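PDB 6U7J: beta-glucuronidase from uncultured Clostridium sp., which hydrolyses beta-D-glucuronides to release glucuronic acid, and as a gut microbial enzyme is linked to the reactivation of estrogens from their conjugates. Local coordinates for residues Leu389-His392 against Lys393-Lys397; Ser242-Met245 against Lys246-Val249; Ile285-Glu289 against Lys290-Ile294; Asn322-Asp325 against Cys326-Lys330. One frame throughout, in Å; residues are numbered along the deposited sequence.

In the fold
Interactions 1, 3 and 4 belong to the TIM barrel domain of this family 2 glycosyl hydrolase, and interaction 2 to its immunoglobulin-like domain. Interaction 3 is a hairpin that leads straight into strand 297-305 of the barrel. Interaction 4 follows that strand on helix 319-332, and the centres of interactions 3 and 4 lie about 27 Å apart. Interaction 1 is on helix 386-403, on the opposite side of the chain's centre from interaction 4, with about 32 Å between their centres. Interaction 2 is farthest out, about 31 Å from the chain's centre. None of the four touches another. The side chain of N322 in interaction 4 is about 9 Å from a bound calcium ion.

Interaction 1: Leu389-His392 against Lys393-Lys397; sequences LAYH and KQVLK
Y391 and V395 meet one turn apart on helix 386-403 of the TIM barrel. Methyl CG2 of V395 lies over one face of the Y391 ring, offset toward the rim. It is 3.8 Å from the ring centroid and 25° off the normal, a CH-pi contact. Y391 holds CG anti to its own N (chi1 177°), which carries the ring out beside V395. The phenol oxygen reaches past the valine to bond the backbone O of K118, and the K118 side chain makes a cation-pi contact with the ring. Q394 comes from another side, its OE1 near the ring plane at the edge, 3.9 Å from Y391 CD1. Its amide stands almost square to the ring, with 81° between the planes.

Another pair one turn apart is L389 and K393. The lysine chain bends at chi3 and lays CE 4.0 Å from L389 CD1. Its NZ goes on to a salt bridge with E431 of helix 424-439, a helix that L389 and L396 also touch. H392 has both ring nitrogens bonded, ND1 to the hydroxyl of Y428 and NE2 to the backbone O of I414. These two bonds should fix the rotation of the buried imidazole. The backbone keeps regular i to i+4 bonds, including V395 N to Y391 O at 2.9 Å. At the H392 ring, L396 CD1 approaches CD2 obliquely at 4.0 Å.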
loop_
_atom_site.group_PDB
_atom_site.type_symbol
_atom_site.label_atom_id
_atom_site.label_comp_id
_atom_site.label_asym_id
_atom_site.label_seq_id
_atom_site.Cartn_x
_atom_site.Cartn_y
_atom_site.Cartn_z
ATOM N N LEU B 389 -43.574 11.813 -5.309
ATOM C CA LEU B 389 -43.764 12.405 -6.629
ATOM C C LEU B 389 -43.875 13.925 -6.547
ATOM O O LEU B 389 -43.234 14.649 -7.323
ATOM C CB LEU B 389 -45.002 11.788 -7.289
ATOM C CG LEU B 389 -45.447 12.349 -8.646
ATOM C CD1 LEU B 389 -44.275 12.437 -9.587
ATOM C CD2 LEU B 389 -46.565 11.500 -9.254
ATOM N N ALA B 390 -44.693 14.434 -5.620
ATOM C CA ALA B 390 -44.842 15.882 -5.503
ATOM C C ALA B 390 -43.537 16.522 -5.042
ATOM O O ALA B 390 -43.143 17.579 -5.551
ATOM C CB ALA B 390 -45.980 16.232 -4.548
ATOM N N TYR B 391 -42.827 15.863 -4.114
ATOM C CA TYR B 391 -41.552 16.406 -3.662
ATOM C C TYR B 391 -40.511 16.343 -4.783
ATOM O O TYR B 391 -39.718 17.276 -4.962
ATOM C CB TYR B 391 -41.087 15.662 -2.404
ATOM C CG TYR B 391 -39.741 16.141 -1.930
ATOM C CD1 TYR B 391 -39.579 17.438 -1.467
ATOM C CD2 TYR B 391 -38.619 15.310 -1.994
ATOM C CE1 TYR B 391 -38.355 17.897 -1.059
ATOM C CE2 TYR B 391 -37.383 15.754 -1.577
ATOM C CZ TYR B 391 -37.259 17.049 -1.115
ATOM O OH TYR B 391 -36.040 17.514 -0.711
ATOM N N HIS B 392 -40.546 15.277 -5.581
ATOM C CA HIS B 392 -39.643 15.129 -6.723
ATOM C C HIS B 392 -39.831 16.268 -7.729
ATOM O O HIS B 392 -38.855 16.856 -8.215
ATOM C CB HIS B 392 -39.909 13.762 -7.356
ATOM C CG HIS B 392 -38.868 13.292 -8.328
ATOM N ND1 HIS B 392 -38.809 11.981 -8.754
ATOM C CD2 HIS B 392 -37.880 13.944 -8.982
ATOM C CE1 HIS B 392 -37.821 11.844 -9.619
ATOM N NE2 HIS B 392 -37.231 13.016 -9.766
ATOM N N LYS B 393 -41.087 16.601 -8.051
ATOM C CA LYS B 393 -41.350 17.762 -8.903
ATOM C C LYS B 393 -40.831 19.049 -8.268
ATOM O O LYS B 393 -40.246 19.900 -8.950
ATOM C CB LYS B 393 -42.850 17.899 -9.177
ATOM C CG LYS B 393 -43.493 16.743 -9.911
ATOM C CD LYS B 393 -44.877 17.163 -10.393
ATOM C CE LYS B 393 -45.852 16.011 -10.389
ATOM N NZ LYS B 393 -47.237 16.482 -10.708
ATOM N N GLN B 394 -41.039 19.216 -6.960
ATOM C CA GLN B 394 -40.575 20.438 -6.314
ATOM C C GLN B 394 -39.054 20.558 -6.354
ATOM O O GLN B 394 -38.522 21.667 -6.490
ATOM C CB GLN B 394 -41.091 20.499 -4.877
ATOM C CG GLN B 394 -42.610 20.510 -4.799
ATOM C CD GLN B 394 -43.131 20.421 -3.373
ATOM O OE1 GLN B 394 -42.460 19.879 -2.485
ATOM N NE2 GLN B 394 -44.333 20.955 -3.142
ATOM N N VAL B 395 -38.326 19.441 -6.227
ATOM C CA VAL B 395 -36.866 19.550 -6.278
ATOM C C VAL B 395 -36.412 19.884 -7.696
ATOM O O VAL B 395 -35.449 20.638 -7.892
ATOM C CB VAL B 395 -36.212 18.265 -5.739
ATOM C CG1 VAL B 395 -34.722 18.229 -6.063
ATOM C CG2 VAL B 395 -36.426 18.171 -4.230
ATOM N N LEU B 396 -37.120 19.374 -8.704
ATOM C CA LEU B 396 -36.844 19.766 -10.086
ATOM C C LEU B 396 -37.103 21.250 -10.313
ATOM O O LEU B 396 -36.338 21.927 -11.018
ATOM C CB LEU B 396 -37.701 18.939 -11.028
ATOM C CG LEU B 396 -37.126 17.560 -11.313
ATOM C CD1 LEU B 396 -38.237 16.713 -11.869
ATOM C CD2 LEU B 396 -35.932 17.650 -12.299
ATOM N N LYS B 397 -38.201 21.765 -9.753
ATOM C CA LYS B 397 -38.487 23.195 -9.813
ATOM C C LYS B 397 -37.331 24.006 -9.235
ATOM O O LYS B 397 -36.871 24.982 -9.846
ATOM C CB LYS B 397 -39.793 23.471 -9.055
ATOM C CG LYS B 397 -40.162 24.939 -8.870
ATOM C CD LYS B 397 -40.251 25.642 -10.191
ATOM C CE LYS B 397 -41.029 26.950 -10.062
ATOM N NZ LYS B 397 -40.896 27.735 -11.328
#

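Interaction 2: Ser242-Met245 against Lys246-Val249; sequences SNEM and KDMV
S242 and D247 face each other across the turn between strands 238-242 and 246-251. The D247 side chain runs from one limb toward the other. Its CB packs 3.6 Å from CB of E244. Its CG also faces this methylene. OD1 then takes a short hydrogen bond of 2.5 Å from S242 OG, received on the anti lone pair. CB and CG of E244 each sit 3.6 Å from the same OD1. The other oxygen, OD2, turns back to its own strand and accepts M248 N at 2.7 Å, from 43° out of the carboxylate plane. Both carboxylate oxygens are thus held, which should restrain the rotation of the group.

The serine hydroxyl works twice. While giving to D247 it accepts E244 N at 2.9 Å, an ST turn that fastens the first limb. With OG anti to the backbone N (chi1 175°), it reaches both partners. Y216 adds a weak bond to this OG and a firmer one to the backbone O of E244. The E244 chain bends at chi2 and its tip turns away, with E244 OE1 5.8 Å from D247 OD1.

The turn connects two sheets of the immunoglobulin-like domain. S242 pairs through its backbone with V229 of strand 227-232. D247 and V249 pair with Y216 and V214 of strand 211-220, and the V249 side chain packs on I231 of strand 227-232.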
loop_
_atom_site.group_PDB
_atom_site.type_symbol
_atom_site.label_atom_id
_atom_site.label_comp_id
_atom_site.label_asym_id
_atom_site.label_seq_id
_atom_site.Cartn_x
_atom_site.Cartn_y
_atom_site.Cartn_z
ATOM N N SER B 242 -31.523 47.942 -23.607
ATOM C CA SER B 242 -32.974 47.968 -23.579
ATOM C C SER B 242 -33.439 48.553 -22.258
ATOM O O SER B 242 -32.741 48.466 -21.239
ATOM C CB SER B 242 -33.573 46.578 -23.786
ATOM O OG SER B 242 -34.988 46.612 -23.642
ATOM N N ASN B 243 -34.619 49.173 -22.308
ATOM C CA ASN B 243 -35.338 49.634 -21.128
ATOM C C ASN B 243 -36.507 48.722 -20.801
ATOM O O ASN B 243 -37.347 49.074 -19.968
ATOM C CB ASN B 243 -35.831 51.067 -21.329
ATOM C CG ASN B 243 -34.779 51.954 -21.945
ATOM O OD1 ASN B 243 -33.789 52.291 -21.298
ATOM N ND2 ASN B 243 -34.973 52.324 -23.209
ATOM N N GLU B 244 -36.579 47.565 -21.451
ATOM C CA GLU B 244 -37.664 46.625 -21.244
ATOM C C GLU B 244 -37.287 45.603 -20.179
ATOM O O GLU B 244 -36.146 45.131 -20.126
ATOM C CB GLU B 244 -38.000 45.920 -22.559
ATOM C CG GLU B 244 -38.539 46.865 -23.633
ATOM C CD GLU B 244 -39.741 47.661 -23.144
ATOM O OE1 GLU B 244 -40.809 47.049 -22.898
ATOM O OE2 GLU B 244 -39.606 48.894 -22.983
ATOM N N MET B 245 -38.257 45.267 -19.328
ATOM C CA MET B 245 -38.057 44.222 -18.334
ATOM C C MET B 245 -38.143 42.825 -18.928
ATOM O O MET B 245 -37.577 41.881 -18.363
ATOM C CB MET B 245 -39.077 44.372 -17.214
ATOM C CG MET B 245 -38.667 45.444 -16.237
ATOM S SD MET B 245 -39.119 45.065 -14.556
ATOM C CE MET B 245 -39.398 46.708 -13.894
ATOM N N LYS B 246 -38.845 42.680 -20.045
ATOM C CA LYS B 246 -38.932 41.437 -20.792
ATOM C C LYS B 246 -38.731 41.815 -22.249
ATOM O O LYS B 246 -39.478 42.644 -22.782
ATOM C CB LYS B 246 -40.283 40.750 -20.558
ATOM C CG LYS B 246 -40.577 39.589 -21.490
ATOM C CD LYS B 246 -41.908 38.934 -21.144
ATOM C CE LYS B 246 -42.051 37.579 -21.835
ATOM N NZ LYS B 246 -42.842 36.600 -21.022
ATOM N N ASP B 247 -37.701 41.257 -22.876
ATOM C CA ASP B 247 -37.291 41.743 -24.184
ATOM C C ASP B 247 -36.507 40.670 -24.925
ATOM O O ASP B 247 -36.100 39.647 -24.362
ATOM C CB ASP B 247 -36.456 43.019 -24.071
ATOM C CG ASP B 247 -36.545 43.897 -25.319
ATOM O OD1 ASP B 247 -35.944 44.993 -25.322
ATOM O OD2 ASP B 247 -37.213 43.495 -26.297
ATOM N N MET B 248 -36.280 40.950 -26.205
ATOM C CA MET B 248 -35.664 40.036 -27.156
ATOM C C MET B 248 -34.729 40.901 -27.997
ATOM O O MET B 248 -35.195 41.659 -28.851
ATOM C CB MET B 248 -36.739 39.361 -27.999
ATOM C CG MET B 248 -36.303 38.180 -28.822
ATOM S SD MET B 248 -37.629 37.631 -29.928
ATOM C CE MET B 248 -37.054 38.224 -31.525
ATOM N N VAL B 249 -33.422 40.833 -27.732
ATOM C CA VAL B 249 -32.480 41.740 -28.378
ATOM C C VAL B 249 -31.406 40.954 -29.117
ATOM O O VAL B 249 -31.132 39.782 -28.834
ATOM C CB VAL B 249 -31.832 42.729 -27.388
ATOM C CG1 VAL B 249 -32.909 43.502 -26.620
ATOM C CG2 VAL B 249 -30.913 42.003 -26.442
#

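Interaction 3: Ile285-Glu289 against Lys290-Ile294; sequences IQLTE and KQFLI
T288 OG1 is gripped by two backbone N-H groups at the turn of a beta hairpin. K290 N bonds it at 3.0 Å, and Q291 N comes to 2.8 Å with a bent, weak geometry. Chi1 of T288 is 86°, placing OG1 between its own N and carbonyl carbon and directing it into the turn. T288 N also bonds Q291 O, the last backbone bond before the turn. The two strands, 285-287 and 292-294, are antiparallel. Q286 and L293 form a hydrogen-bonded pair; the bond from L293 N to Q286 O is 2.7 Å.

Side chains pack on both faces of this ribbon. On one, the side chains of Q286 and L293 lie alongside each other, pointing the same way. Methyl CG2 of T288 reaches L293 CD1 at 3.7 Å, the two chains crossing at about a right angle. On the other face, F292 receives I285 obliquely, with I285 CG2 4.0 Å from F292 CE1. The F292 ring also stacks edge-to-face with F301 and rests on V410 of a barrel strand, so the hairpin lies against the TIM barrel, with strand 292-294 paired to strand 297-305. K290 ties the turn to D543 by a salt bridge. L287 covers a face of the F292 ring with methyl CD1, 4.1 Å from the ring centroid and 24° off its normal.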
loop_
_atom_site.group_PDB
_atom_site.type_symbol
_atom_site.label_atom_id
_atom_site.label_comp_id
_atom_site.label_asym_id
_atom_site.label_seq_id
_atom_site.Cartn_x
_atom_site.Cartn_y
_atom_site.Cartn_z
ATOM N N ILE B 285 -28.754 23.680 -28.597
ATOM C CA ILE B 285 -28.787 22.243 -28.389
ATOM C C ILE B 285 -29.851 21.655 -29.289
ATOM O O ILE B 285 -30.996 22.113 -29.265
ATOM C CB ILE B 285 -29.118 21.870 -26.937
ATOM C CG1 ILE B 285 -28.168 22.545 -25.959
ATOM C CG2 ILE B 285 -29.154 20.343 -26.797
ATOM C CD1 ILE B 285 -28.598 22.346 -24.526
ATOM N N GLN B 286 -29.494 20.594 -30.014
ATOM C CA GLN B 286 -30.442 19.860 -30.838
ATOM C C GLN B 286 -30.062 18.386 -30.866
ATOM O O GLN B 286 -28.878 18.042 -30.905
ATOM C CB GLN B 286 -30.475 20.422 -32.263
ATOM C CG GLN B 286 -31.363 19.644 -33.218
ATOM C CD GLN B 286 -31.250 20.160 -34.632
ATOM O OE1 GLN B 286 -31.166 21.367 -34.851
ATOM N NE2 GLN B 286 -31.231 19.248 -35.602
ATOM N N LEU B 287 -31.073 17.525 -30.866
ATOM C CA LEU B 287 -30.880 16.087 -30.915
ATOM C C LEU B 287 -31.368 15.519 -32.241
ATOM O O LEU B 287 -32.379 15.966 -32.791
ATOM C CB LEU B 287 -31.611 15.395 -29.766
ATOM C CG LEU B 287 -30.725 15.179 -28.542
ATOM C CD1 LEU B 287 -30.412 16.538 -27.928
ATOM C CD2 LEU B 287 -31.405 14.279 -27.544
ATOM N N THR B 288 -30.635 14.536 -32.749
ATOM C CA THR B 288 -31.056 13.724 -33.879
ATOM C C THR B 288 -31.262 12.294 -33.393
ATOM O O THR B 288 -31.158 11.991 -32.196
ATOM C CB THR B 288 -30.030 13.772 -35.022
ATOM O OG1 THR B 288 -29.015 12.782 -34.804
ATOM C CG2 THR B 288 -29.370 15.136 -35.116
ATOM N N GLU B 289 -31.546 11.402 -34.339
ATOM C CA GLU B 289 -31.709 10.000 -33.982
ATOM C C GLU B 289 -30.416 9.417 -33.437
ATOM O O GLU B 289 -30.447 8.481 -32.627
ATOM C CB GLU B 289 -32.201 9.200 -35.195
ATOM C CG GLU B 289 -31.524 9.543 -36.536
ATOM C CD GLU B 289 -31.980 10.884 -37.132
ATOM O OE1 GLU B 289 -31.289 11.410 -38.038
ATOM O OE2 GLU B 289 -33.023 11.417 -36.683
ATOM N N LYS B 290 -29.268 9.967 -33.843
ATOM C CA LYS B 290 -27.991 9.380 -33.458
ATOM C C LYS B 290 -26.956 10.405 -33.009
ATOM O O LYS B 290 -25.791 10.033 -32.823
ATOM C CB LYS B 290 -27.404 8.561 -34.616
ATOM C CG LYS B 290 -28.020 7.188 -34.791
ATOM C CD LYS B 290 -27.666 6.608 -36.150
ATOM C CE LYS B 290 -28.363 5.277 -36.366
ATOM N NZ LYS B 290 -27.906 4.617 -37.621
ATOM N N GLN B 291 -27.315 11.675 -32.845
ATOM C CA GLN B 291 -26.312 12.663 -32.482
ATOM C C GLN B 291 -26.865 13.633 -31.450
ATOM O O GLN B 291 -28.076 13.776 -31.268
ATOM C CB GLN B 291 -25.790 13.412 -33.711
ATOM C CG GLN B 291 -24.767 12.601 -34.502
ATOM C CD GLN B 291 -24.158 13.357 -35.672
ATOM O OE1 GLN B 291 -24.835 14.122 -36.362
ATOM N NE2 GLN B 291 -22.872 13.130 -35.907
ATOM N N PHE B 292 -25.938 14.266 -30.744
ATOM C CA PHE B 292 -26.218 15.287 -29.744
ATOM C C PHE B 292 -25.482 16.513 -30.257
ATOM O O PHE B 292 -24.250 16.558 -30.217
ATOM C CB PHE B 292 -25.736 14.844 -28.361
ATOM C CG PHE B 292 -26.239 15.698 -27.234
ATOM C CD1 PHE B 292 -25.758 16.981 -27.053
ATOM C CD2 PHE B 292 -27.179 15.208 -26.346
ATOM C CE1 PHE B 292 -26.229 17.776 -26.014
ATOM C CE2 PHE B 292 -27.647 16.002 -25.302
ATOM C CZ PHE B 292 -27.173 17.278 -25.141
ATOM N N LEU B 293 -26.220 17.483 -30.790
ATOM C CA LEU B 293 -25.615 18.603 -31.492
ATOM C C LEU B 293 -25.598 19.828 -30.595
ATOM O O LEU B 293 -26.621 20.192 -30.020
ATOM C CB LEU B 293 -26.370 18.908 -32.786
ATOM C CG LEU B 293 -26.532 17.761 -33.778
ATOM C CD1 LEU B 293 -27.329 18.236 -34.987
ATOM C CD2 LEU B 293 -25.180 17.227 -34.216
ATOM N N ILE B 294 -24.437 20.455 -30.483
ATOM C CA ILE B 294 -24.257 21.694 -29.739
ATOM C C ILE B 294 -23.694 22.710 -30.717
ATOM O O ILE B 294 -22.633 22.479 -31.316
ATOM C CB ILE B 294 -23.324 21.517 -28.530
ATOM C CG1 ILE B 294 -23.962 20.598 -27.490
ATOM C CG2 ILE B 294 -22.970 22.865 -27.923
ATOM C CD1 ILE B 294 -22.975 20.061 -26.481
#

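Interaction 4: Asn322-Asp325 against Cys326-Lys330; sequences NVRD and CELLK
R324 sets CG anti to its own N (chi1 166°) and then bends at chi2 (74°), which swings its guanidinium over L328 one turn on. L328 keeps CG anti to its carbonyl carbon (chi1 -69°) and raises both methyls toward the arginine. CD2 lies over one face of the guanidinium, offset toward the rim, 3.9 Å from R324 NH2. CD1 is 3.9 Å from R324 NE. The leucine packs against the flat group, while R324 NH2 bonds the backbone O of R577 and the backbone O of L518 of the third subunit.

This pair lies on helix 319-332, which joins strands 297-305 and 336-338 in a beta-alpha-beta unit of the TIM barrel. Neighbouring subunits pack on this side of the helix. I64 of the second subunit packs on V323 and R324, and L518 of the third subunit on L328.

D325 points elsewhere. Its OD1 makes a salt bridge to R577 and its OD2 one to K306. Two cationic partners should favour the ionised form of this buried carboxylate. C326 turns toward helix 346-355, where it meets M351 and K355. Its backbone N bonds N322 O at 2.9 Å, and its SG sits 3.4 Å from N322 O. Further along, L329 N bonds D325 O at 2.8 Å, and L329 CG lies 3.4 Å from that same oxygen.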
loop_
_atom_site.group_PDB
_atom_site.type_symbol
_atom_site.label_atom_id
_atom_site.label_comp_id
_atom_site.label_asym_id
_atom_site.label_seq_id
_atom_site.Cartn_x
_atom_site.Cartn_y
_atom_site.Cartn_z
ATOM N N ASN B 322 -11.819 21.527 -6.312
ATOM C CA ASN B 322 -12.513 21.670 -7.589
ATOM C C ASN B 322 -11.554 22.073 -8.700
ATOM O O ASN B 322 -11.665 21.585 -9.830
ATOM C CB ASN B 322 -13.638 22.703 -7.473
ATOM C CG ASN B 322 -14.760 22.236 -6.562
ATOM O OD1 ASN B 322 -14.860 21.048 -6.243
ATOM N ND2 ASN B 322 -15.595 23.170 -6.123
ATOM N N VAL B 323 -10.632 22.991 -8.416
ATOM C CA VAL B 323 -9.716 23.424 -9.464
ATOM C C VAL B 323 -8.804 22.278 -9.858
ATOM O O VAL B 323 -8.562 22.034 -11.044
ATOM C CB VAL B 323 -8.907 24.655 -9.023
ATOM C CG1 VAL B 323 -7.861 24.986 -10.085
ATOM C CG2 VAL B 323 -9.827 25.863 -8.760
ATOM N N ARG B 324 -8.309 21.533 -8.871
ATOM C CA ARG B 324 -7.497 20.359 -9.170
ATOM C C ARG B 324 -8.283 19.360 -10.003
ATOM O O ARG B 324 -7.745 18.781 -10.954
ATOM C CB ARG B 324 -6.994 19.740 -7.855
ATOM C CG ARG B 324 -6.422 18.332 -7.963
ATOM C CD ARG B 324 -5.043 18.338 -8.614
ATOM N NE ARG B 324 -4.462 16.997 -8.654
ATOM C CZ ARG B 324 -3.294 16.695 -9.213
ATOM N NH1 ARG B 324 -2.571 17.637 -9.799
ATOM N NH2 ARG B 324 -2.853 15.445 -9.193
ATOM N N ASP B 325 -9.575 19.173 -9.691
ATOM C CA ASP B 325 -10.398 18.240 -10.467
ATOM C C ASP B 325 -10.554 18.706 -11.918
ATOM O O ASP B 325 -10.467 17.895 -12.850
ATOM C CB ASP B 325 -11.773 18.061 -9.809
ATOM C CG ASP B 325 -11.730 17.156 -8.559
ATOM O OD1 ASP B 325 -10.625 16.762 -8.129
ATOM O OD2 ASP B 325 -12.810 16.840 -7.997
ATOM N N CYS B 326 -10.764 20.011 -12.137
ATOM C CA CYS B 326 -10.886 20.497 -13.509
ATOM C C CYS B 326 -9.559 20.391 -14.250
ATOM O O CYS B 326 -9.540 20.143 -15.466
ATOM C CB CYS B 326 -11.366 21.941 -13.522
ATOM S SG CYS B 326 -13.031 22.127 -12.873
ATOM N N GLU B 327 -8.440 20.572 -13.540
ATOM C CA GLU B 327 -7.127 20.330 -14.139
ATOM C C GLU B 327 -6.982 18.876 -14.571
ATOM O O GLU B 327 -6.376 18.581 -15.608
ATOM C CB GLU B 327 -6.018 20.699 -13.147
ATOM C CG GLU B 327 -5.805 22.199 -12.933
ATOM C CD GLU B 327 -5.028 22.839 -14.089
ATOM O OE1 GLU B 327 -4.167 22.152 -14.687
ATOM O OE2 GLU B 327 -5.281 24.022 -14.402
ATOM N N LEU B 328 -7.525 17.951 -13.782
ATOM C CA LEU B 328 -7.389 16.538 -14.122
ATOM C C LEU B 328 -8.317 16.170 -15.271
ATOM O O LEU B 328 -7.940 15.391 -16.159
ATOM C CB LEU B 328 -7.672 15.673 -12.895
ATOM C CG LEU B 328 -6.668 15.704 -11.729
ATOM C CD1 LEU B 328 -7.197 14.894 -10.550
ATOM C CD2 LEU B 328 -5.313 15.160 -12.155
ATOM N N LEU B 329 -9.537 16.715 -15.262
ATOM C CA LEU B 329 -10.450 16.537 -16.386
ATOM C C LEU B 329 -9.803 16.995 -17.683
ATOM O O LEU B 329 -9.872 16.307 -18.706
ATOM C CB LEU B 329 -11.745 17.315 -16.146
ATOM C CG LEU B 329 -12.697 16.745 -15.103
ATOM C CD1 LEU B 329 -13.844 17.716 -14.857
ATOM C CD2 LEU B 329 -13.221 15.369 -15.521
ATOM N N LYS B 330 -9.167 18.164 -17.656
ATOM C CA LYS B 330 -8.505 18.666 -18.850
ATOM C C LYS B 330 -7.325 17.782 -19.236
ATOM O O LYS B 330 -7.098 17.521 -20.422
ATOM C CB LYS B 330 -8.051 20.105 -18.616
ATOM C CG LYS B 330 -7.337 20.729 -19.813
ATOM C CD LYS B 330 -6.695 22.046 -19.403
ATOM C CE LYS B 330 -6.176 22.807 -20.602
ATOM N NZ LYS B 330 -7.296 23.157 -21.531
#